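PDB 4D40: PILD processed protein from Shewanella oneidensis, which probably serves as a pilin subunit of type IV pili, the thin surface filaments bacteria use for adhesion. Local coordinates for residues Gln3-Asp8 with Asn63-Pro68; Pro40-Ser45 with Leu57-Thr62; Ala32-Ala37 with Phe44-Thr49. All coordinates share one frame; numbering follows the deposited sequence. Where two conformers were deposited one is given.

Interaction 1 (Gln3-Asp8 with Asn63-Pro68); sequences QGRRFD and NRQSDP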
# COMPACT_ATOMS: atom_id res chain seq x y z
N GLN A 3 -8.74 14.39 -1.44
CA GLN A 3 -8.08 13.88 -2.64
C GLN A 3 -6.55 13.89 -2.46
O GLN A 3 -5.86 12.91 -2.79
CB GLN A 3 -8.49 14.70 -3.87
CG GLN A 3 -8.17 14.04 -5.20
CD GLN A 3 -8.80 14.75 -6.37
OE1 GLN A 3 -8.72 15.97 -6.48
NE2 GLN A 3 -9.44 13.99 -7.25
N GLY A 4 -6.03 14.99 -1.93
CA GLY A 4 -4.61 15.09 -1.66
C GLY A 4 -4.13 14.02 -0.70
O GLY A 4 -3.04 13.45 -0.87
N ARG A 5 -4.94 13.73 0.31
CA ARG A 5 -4.57 12.73 1.30
C ARG A 5 -4.61 11.31 0.73
O ARG A 5 -3.84 10.45 1.15
CB ARG A 5 -5.49 12.83 2.52
CG ARG A 5 -5.27 14.10 3.32
CD ARG A 5 -5.96 14.02 4.65
NE ARG A 5 -7.41 14.01 4.52
CZ ARG A 5 -8.21 15.05 4.73
NH1 ARG A 5 -7.71 16.23 5.08
NH2 ARG A 5 -9.52 14.92 4.58
N ARG A 6 -5.51 11.07 -0.22
CA ARG A 6 -5.54 9.81 -0.95
C ARG A 6 -4.23 9.64 -1.71
O ARG A 6 -3.63 8.56 -1.71
CB ARG A 6 -6.73 9.75 -1.92
CG ARG A 6 -6.92 8.39 -2.59
CD ARG A 6 -7.51 8.52 -3.99
NE ARG A 6 -8.73 9.31 -4.00
CZ ARG A 6 -9.23 9.93 -5.06
NH1 ARG A 6 -8.61 9.86 -6.24
NH2 ARG A 6 -10.34 10.63 -4.96
N PHE A 7 -3.78 10.71 -2.35
CA PHE A 7 -2.57 10.63 -3.16
C PHE A 7 -1.34 10.51 -2.26
O PHE A 7 -0.38 9.81 -2.62
CB PHE A 7 -2.46 11.85 -4.08
CG PHE A 7 -3.51 11.90 -5.17
CD1 PHE A 7 -3.97 10.74 -5.79
CD2 PHE A 7 -4.02 13.11 -5.59
CE1 PHE A 7 -4.92 10.79 -6.78
CE2 PHE A 7 -4.98 13.17 -6.60
CZ PHE A 7 -5.43 12.01 -7.19
N ASP A 8 -1.37 11.16 -1.10
CA ASP A 8 -0.33 10.98 -0.09
C ASP A 8 -0.21 9.51 0.32
O ASP A 8 0.89 8.98 0.45
CB ASP A 8 -0.61 11.82 1.16
CG ASP A 8 -0.35 13.30 0.95
OD1 ASP A 8 0.33 13.67 -0.03
OD2 ASP A 8 -0.84 14.09 1.78
N ASN A 63 -12.90 6.76 9.21
CA ASN A 63 -14.15 7.50 9.04
C ASN A 63 -13.89 8.99 8.77
O ASN A 63 -14.73 9.67 8.18
CB ASN A 63 -15.03 7.34 10.28
CG ASN A 63 -14.26 7.50 11.58
OD1 ASN A 63 -13.13 7.97 11.58
ND2 ASN A 63 -14.88 7.11 12.69
N ARG A 64 -12.72 9.46 9.17
CA ARG A 64 -12.33 10.86 8.99
C ARG A 64 -11.91 11.18 7.55
O ARG A 64 -11.66 12.33 7.21
CB ARG A 64 -11.17 11.20 9.93
CG ARG A 64 -11.50 10.96 11.39
CD ARG A 64 -10.30 11.16 12.29
NE ARG A 64 -10.49 10.50 13.58
CZ ARG A 64 -10.10 9.26 13.87
NH1 ARG A 64 -9.46 8.52 12.96
NH2 ARG A 64 -10.33 8.76 15.07
N GLN A 65 -11.85 10.15 6.70
CA GLN A 65 -11.38 10.30 5.33
C GLN A 65 -12.46 9.81 4.37
O GLN A 65 -12.45 8.65 3.96
CB GLN A 65 -10.07 9.53 5.15
CG GLN A 65 -9.54 9.39 3.72
CD GLN A 65 -9.12 10.70 3.09
OE1 GLN A 65 -9.22 11.76 3.69
NE2 GLN A 65 -8.64 10.61 1.85
N SER A 66 -13.37 10.70 4.01
CA SER A 66 -14.57 10.31 3.26
C SER A 66 -14.30 10.36 1.77
O SER A 66 -14.86 11.19 1.05
CB SER A 66 -15.75 11.22 3.61
OG SER A 66 -15.45 12.57 3.31
N ASP A 67 -13.44 9.46 1.32
CA ASP A 67 -12.97 9.46 -0.06
C ASP A 67 -13.61 8.32 -0.86
O ASP A 67 -13.68 7.19 -0.39
CB ASP A 67 -11.46 9.34 -0.08
CG ASP A 67 -10.91 9.38 -1.46
OD1 ASP A 67 -10.73 10.50 -1.98
OD2 ASP A 67 -10.69 8.30 -2.03
N PRO A 68 -14.07 8.62 -2.09
CA PRO A 68 -14.83 7.62 -2.86
C PRO A 68 -14.01 6.44 -3.41
O PRO A 68 -14.60 5.50 -3.94
CB PRO A 68 -15.41 8.45 -4.01
CG PRO A 68 -14.49 9.61 -4.16
CD PRO A 68 -14.04 9.93 -2.77
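Arg6, with CG anti to the backbone N (chi1 -173°), and Asp67, set the same way (chi1 -178°), send guanidinium and carboxylate toward one another between helix 2-27 and the loop after strand 55-61. The side chains cross at about a right angle, and the grip is side-on. Arg6 NH2 gives an in-plane bond of 3.0 Å to the syn lone pair of Asp67 OD1. Arg6 NE meets Asp67 OD2, also at 3.0 Å, but tilted out of both planes, because guanidinium and carboxylate are turned 54° apart.

Arg5 treats Gln65 differently. Its NE and NH2 converge on a single atom, Gln65 OE1, at 3.0 and 3.3 Å, and that oxygen lies in the guanidinium plane. An amide suits this place because its other end donates: Gln65 NE2 bonds to Lys2 O and Tyr42 OH, which fixes the amide's rotation.

Asp67 OD2 also accepts from Cys69 N, and Arg6 NH1 donates to Cys86 O, so the ion pair is also hydrogen-bonded to the backbone of both cysteines of the disulfide, a hallmark of the C-terminal region of type IV pilins. With Arg6 and Asp67 both buried and the carboxylate met by several donors, Asp67 is probably held in its charged form.

Interaction 2 (Pro40-Ser45 with Leu57-Thr62); sequences PYYSFS and LKAVPT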
# COMPACT_ATOMS: atom_id res chain seq x y z
N PRO A 40 -4.14 9.87 10.87
CA PRO A 40 -5.55 9.99 11.25
C PRO A 40 -6.51 9.62 10.12
O PRO A 40 -7.71 9.43 10.38
CB PRO A 40 -5.69 11.48 11.59
CG PRO A 40 -4.31 11.91 11.96
CD PRO A 40 -3.40 11.13 11.07
N TYR A 41 -5.99 9.49 8.90
CA TYR A 41 -6.82 9.32 7.71
C TYR A 41 -6.74 7.94 7.07
O TYR A 41 -7.70 7.50 6.42
CB TYR A 41 -6.44 10.37 6.67
CG TYR A 41 -6.59 11.78 7.19
CD1 TYR A 41 -7.84 12.36 7.27
CD2 TYR A 41 -5.49 12.51 7.60
CE1 TYR A 41 -8.00 13.65 7.74
CE2 TYR A 41 -5.63 13.81 8.07
CZ TYR A 41 -6.89 14.36 8.13
OH TYR A 41 -7.06 15.65 8.59
N TYR A 42 -5.61 7.26 7.24
CA TYR A 42 -5.43 5.92 6.69
C TYR A 42 -4.71 4.99 7.65
O TYR A 42 -3.80 5.41 8.38
CB TYR A 42 -4.65 5.95 5.37
CG TYR A 42 -5.44 6.47 4.19
CD1 TYR A 42 -6.20 5.62 3.41
CD2 TYR A 42 -5.41 7.81 3.85
CE1 TYR A 42 -6.93 6.09 2.33
CE2 TYR A 42 -6.14 8.30 2.78
CZ TYR A 42 -6.89 7.43 2.02
OH TYR A 42 -7.61 7.92 0.96
N SER A 43 -5.12 3.73 7.62
CA SER A 43 -4.44 2.66 8.33
C SER A 43 -3.77 1.78 7.30
O SER A 43 -4.43 1.29 6.38
CB SER A 43 -5.42 1.86 9.18
OG SER A 43 -6.07 2.70 10.11
N PHE A 44 -2.46 1.59 7.43
CA PHE A 44 -1.69 0.84 6.44
C PHE A 44 -1.35 -0.56 6.93
O PHE A 44 -1.07 -0.77 8.11
CB PHE A 44 -0.40 1.59 6.10
CG PHE A 44 -0.62 2.95 5.51
CD1 PHE A 44 -0.78 3.11 4.15
CD2 PHE A 44 -0.68 4.07 6.33
CE1 PHE A 44 -0.98 4.37 3.60
CE2 PHE A 44 -0.88 5.32 5.79
CZ PHE A 44 -1.04 5.47 4.42
N SER A 45 -1.39 -1.53 6.02
CA SER A 45 -1.06 -2.91 6.35
C SER A 45 -0.23 -3.55 5.25
O SER A 45 -0.34 -3.19 4.09
CB SER A 45 -2.34 -3.73 6.59
OG SER A 45 -3.13 -3.80 5.41
N LEU A 57 -0.09 -4.60 -0.08
CA LEU A 57 -0.06 -3.40 0.75
C LEU A 57 -1.42 -2.74 0.66
O LEU A 57 -1.94 -2.58 -0.45
CB LEU A 57 1.03 -2.43 0.30
CG LEU A 57 2.47 -2.78 0.67
CD1 LEU A 57 3.45 -1.95 -0.17
CD2 LEU A 57 2.69 -2.53 2.16
N LYS A 58 -2.00 -2.35 1.79
CA LYS A 58 -3.29 -1.67 1.75
C LYS A 58 -3.28 -0.40 2.57
O LYS A 58 -2.57 -0.29 3.58
CB LYS A 58 -4.41 -2.56 2.25
CG LYS A 58 -4.61 -3.82 1.43
CD LYS A 58 -5.85 -4.57 1.88
CE LYS A 58 -6.29 -5.58 0.84
NZ LYS A 58 -5.31 -6.68 0.75
N ALA A 59 -4.08 0.55 2.11
CA ALA A 59 -4.37 1.77 2.85
C ALA A 59 -5.88 1.87 3.03
O ALA A 59 -6.61 2.09 2.07
CB ALA A 59 -3.84 2.98 2.11
N VAL A 60 -6.33 1.69 4.27
CA VAL A 60 -7.75 1.69 4.58
C VAL A 60 -8.15 3.02 5.18
O VAL A 60 -7.66 3.38 6.25
CB VAL A 60 -8.10 0.56 5.58
CG1 VAL A 60 -9.59 0.60 5.93
CG2 VAL A 60 -7.72 -0.79 5.01
N PRO A 61 -9.04 3.76 4.50
CA PRO A 61 -9.43 5.05 5.07
C PRO A 61 -10.17 4.91 6.40
O PRO A 61 -10.91 3.95 6.60
CB PRO A 61 -10.35 5.65 4.00
CG PRO A 61 -10.87 4.47 3.25
CD PRO A 61 -9.75 3.48 3.24
N THR A 62 -9.94 5.86 7.30
CA THR A 62 -10.70 5.98 8.53
C THR A 62 -12.01 6.69 8.22
O THR A 62 -12.21 7.18 7.12
CB THR A 62 -9.93 6.76 9.60
OG1 THR A 62 -9.79 8.12 9.17
CG2 THR A 62 -8.55 6.16 9.84
O HOH W 1 -8.64 2.72 8.76
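The beta hairpin of strands 42-48 and 55-61 forms one edge of the antiparallel pilin sheet, and here Tyr42 to Ser45 pair with Lys58 to Pro61. Ser43 and Val60 are a hydrogen-bonded pair: Ser43 N to Val60 O and Val60 N to Ser43 O both measure 2.9 Å. Ser45 and Lys58 repeat the pattern. Proline is tolerated at position 61 because, opposite Tyr42, it occupies a non-hydrogen-bonded position where this pairing needs no N-H.

Alternation gives the hairpin two unlike faces. Tyr42, Phe44, Ala59 and Pro61 lie on the one turned to helix 2-27, where Tyr42 packs on Ala9 and Phe44 meets Tyr12 edge-to-face. Ala59, with a single methyl, leaves room for two rings: its CB touches Phe44 CE1 at 3.5 Å and Tyr42 CD1 at 3.8 Å. Farther out along the Tyr42 ring, CE1 packs against Pro61 CB at 3.8 Å. Ser43, Ser45, Lys58 and Val60 make up the other, more polar face, where a water bridges Ser43 OG and Val60 O, giving that carbonyl a second donor beside Ser43 N.

Past the strand ends the pairing is carried on by Thr62. Its N bonds to Tyr41 O at 2.9 Å. With OG1 between the backbone N and the carbonyl carbon (chi1 66°), the hydroxyl donates to an in-plane lone pair of Pro40 O at 2.7 Å.

Interaction 3 (Ala32-Ala37 with Phe44-Thr49); sequences ASQSLA and FSYTPT
Phe44 opens the contact by meeting Ala37, at the end of segment 32-37: its ring atom CD2 approaches Ala37 O at 3.2 Å, while its CB lies against Leu36. The Leu36 side chain reaches along the strand, and its methyl CD1 rests on the backbone at Ser45, 3.6 Å from Ser45 C. The same methyl touches CB of Phe44 and CB of Tyr46, so the branched chain lies against the bases of both aromatic side chains, with the strand backbone between them. Ser45 itself turns its side chain to the other surface of the strand.

Tyr46 makes the largest contribution. Its CG is anti to the backbone N (chi1 164°), which carries the ring over to the loop beside Ser33 and Gln34. Gln34 CB covers one face off-centre, 4.2 Å from the ring centroid in a CH-pi contact, and Pro48 N lies over the centre of the opposite face. Beyond CB the Gln34 chain crosses the ring at about a right angle, its amide plane turned 75° from the ring. Tyr46 OH bonds to Pro31 O. At the end of the strand, Pro48 CG packs against Ala32 O at 3.7 Å.

No hydrogen bond joins the two segments: although they run nearly antiparallel, the loop stays too far off to become another strand. It lies beside the outermost strand 42-48, displaced toward helix 2-27, where Leu36 and Gln34 pack on Ser16 and Leu20 respectively and Gln34 NE2 bonds to Ser16 O; strand 55-61 lies beyond.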
# COMPACT_ATOMS: atom_id res chain seq x y z
N ALA A 32 8.66 -11.18 6.42
CA ALA A 32 7.52 -11.62 7.22
C ALA A 32 6.66 -10.44 7.65
O ALA A 32 5.45 -10.59 7.86
CB ALA A 32 8.00 -12.39 8.43
N SER A 33 7.28 -9.27 7.81
CA SER A 33 6.58 -8.07 8.26
C SER A 33 7.24 -6.80 7.75
O SER A 33 8.37 -6.81 7.30
CB SER A 33 6.52 -8.03 9.79
OG SER A 33 7.81 -7.94 10.36
N GLN A 34 6.51 -5.69 7.85
CA GLN A 34 7.02 -4.38 7.48
C GLN A 34 6.38 -3.36 8.41
O GLN A 34 5.16 -3.36 8.59
CB GLN A 34 6.73 -4.03 6.02
CG GLN A 34 7.33 -2.70 5.56
CD GLN A 34 7.01 -2.37 4.10
OE1 GLN A 34 5.94 -2.73 3.59
NE2 GLN A 34 7.93 -1.69 3.43
N SER A 35 7.20 -2.50 9.02
CA SER A 35 6.69 -1.46 9.89
C SER A 35 6.13 -0.31 9.06
O SER A 35 6.83 0.24 8.20
CB SER A 35 7.80 -0.95 10.82
OG SER A 35 7.29 -0.01 11.75
N LEU A 36 4.87 0.03 9.31
CA LEU A 36 4.20 1.08 8.56
C LEU A 36 3.60 2.08 9.53
O LEU A 36 3.17 1.70 10.62
CB LEU A 36 3.12 0.50 7.65
CG LEU A 36 3.59 -0.50 6.60
CD1 LEU A 36 2.39 -1.21 6.00
CD2 LEU A 36 4.39 0.21 5.52
N ALA A 37 3.58 3.34 9.13
CA ALA A 37 3.08 4.42 9.99
C ALA A 37 1.67 4.82 9.59
O ALA A 37 1.45 5.26 8.46
CB ALA A 37 4.00 5.61 9.92
N PHE A 44 -2.46 1.59 7.43
CA PHE A 44 -1.69 0.84 6.44
C PHE A 44 -1.35 -0.56 6.93
O PHE A 44 -1.07 -0.77 8.11
CB PHE A 44 -0.40 1.59 6.10
CG PHE A 44 -0.62 2.95 5.51
CD1 PHE A 44 -0.78 3.11 4.15
CD2 PHE A 44 -0.68 4.07 6.33
CE1 PHE A 44 -0.98 4.37 3.60
CE2 PHE A 44 -0.88 5.32 5.79
CZ PHE A 44 -1.04 5.47 4.42
N SER A 45 -1.39 -1.53 6.02
CA SER A 45 -1.06 -2.91 6.35
C SER A 45 -0.23 -3.55 5.25
O SER A 45 -0.34 -3.19 4.09
CB SER A 45 -2.34 -3.73 6.59
OG SER A 45 -3.13 -3.80 5.41
N TYR A 46 0.60 -4.50 5.67
CA TYR A 46 1.41 -5.33 4.78
C TYR A 46 1.07 -6.79 5.04
O TYR A 46 1.18 -7.25 6.18
CB TYR A 46 2.89 -5.08 5.01
CG TYR A 46 3.81 -6.12 4.42
CD1 TYR A 46 4.02 -6.18 3.06
CD2 TYR A 46 4.50 -7.03 5.23
CE1 TYR A 46 4.88 -7.12 2.50
CE2 TYR A 46 5.37 -7.98 4.68
CZ TYR A 46 5.54 -8.01 3.31
OH TYR A 46 6.39 -8.93 2.74
N THR A 47 0.66 -7.49 3.99
CA THR A 47 0.30 -8.91 4.08
C THR A 47 1.08 -9.71 3.04
O THR A 47 0.73 -9.71 1.86
CB THR A 47 -1.21 -9.13 3.85
OG1 THR A 47 -1.95 -8.31 4.76
CG2 THR A 47 -1.59 -10.58 4.08
N PRO A 48 2.14 -10.40 3.48
CA PRO A 48 2.84 -11.28 2.55
C PRO A 48 2.03 -12.53 2.28
O PRO A 48 1.17 -12.91 3.07
CB PRO A 48 4.13 -11.63 3.29
CG PRO A 48 3.76 -11.56 4.73
CD PRO A 48 2.72 -10.47 4.84
N THR A 49 2.29 -13.17 1.15
CA THR A 49 1.71 -14.47 0.89
C THR A 49 2.41 -15.50 1.77
O THR A 49 3.51 -15.25 2.27
CB THR A 49 1.83 -14.87 -0.57
OG1 THR A 49 3.21 -14.89 -0.95
CG2 THR A 49 1.09 -13.87 -1.44

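How the interactions relate
Interactions 1 and 3 lie on opposite sides of the chain's centre, and interaction 2 bridges them. None is wholly core: interactions 1 and 2 are partly buried, whereas interaction 3 is a surface contact. Their chemistry follows their place. At the start of the helix, interaction 1 uses charged and amide side chains; within the sheet, interaction 2 relies on backbone bonds; along the sheet's edge, interaction 3 has van der Waals and CH-pi packing, with no hydrogen bond between its segments. Interactions 2 and 3 share Phe44 and Ser45 on strand 42-48, and Leu57 CD2 touches Gln34, Leu36 and Tyr46. Toward interaction 1, Arg64 NH1 bonds to Pro40 O and Arg5 makes a cation-pi contact with Tyr41.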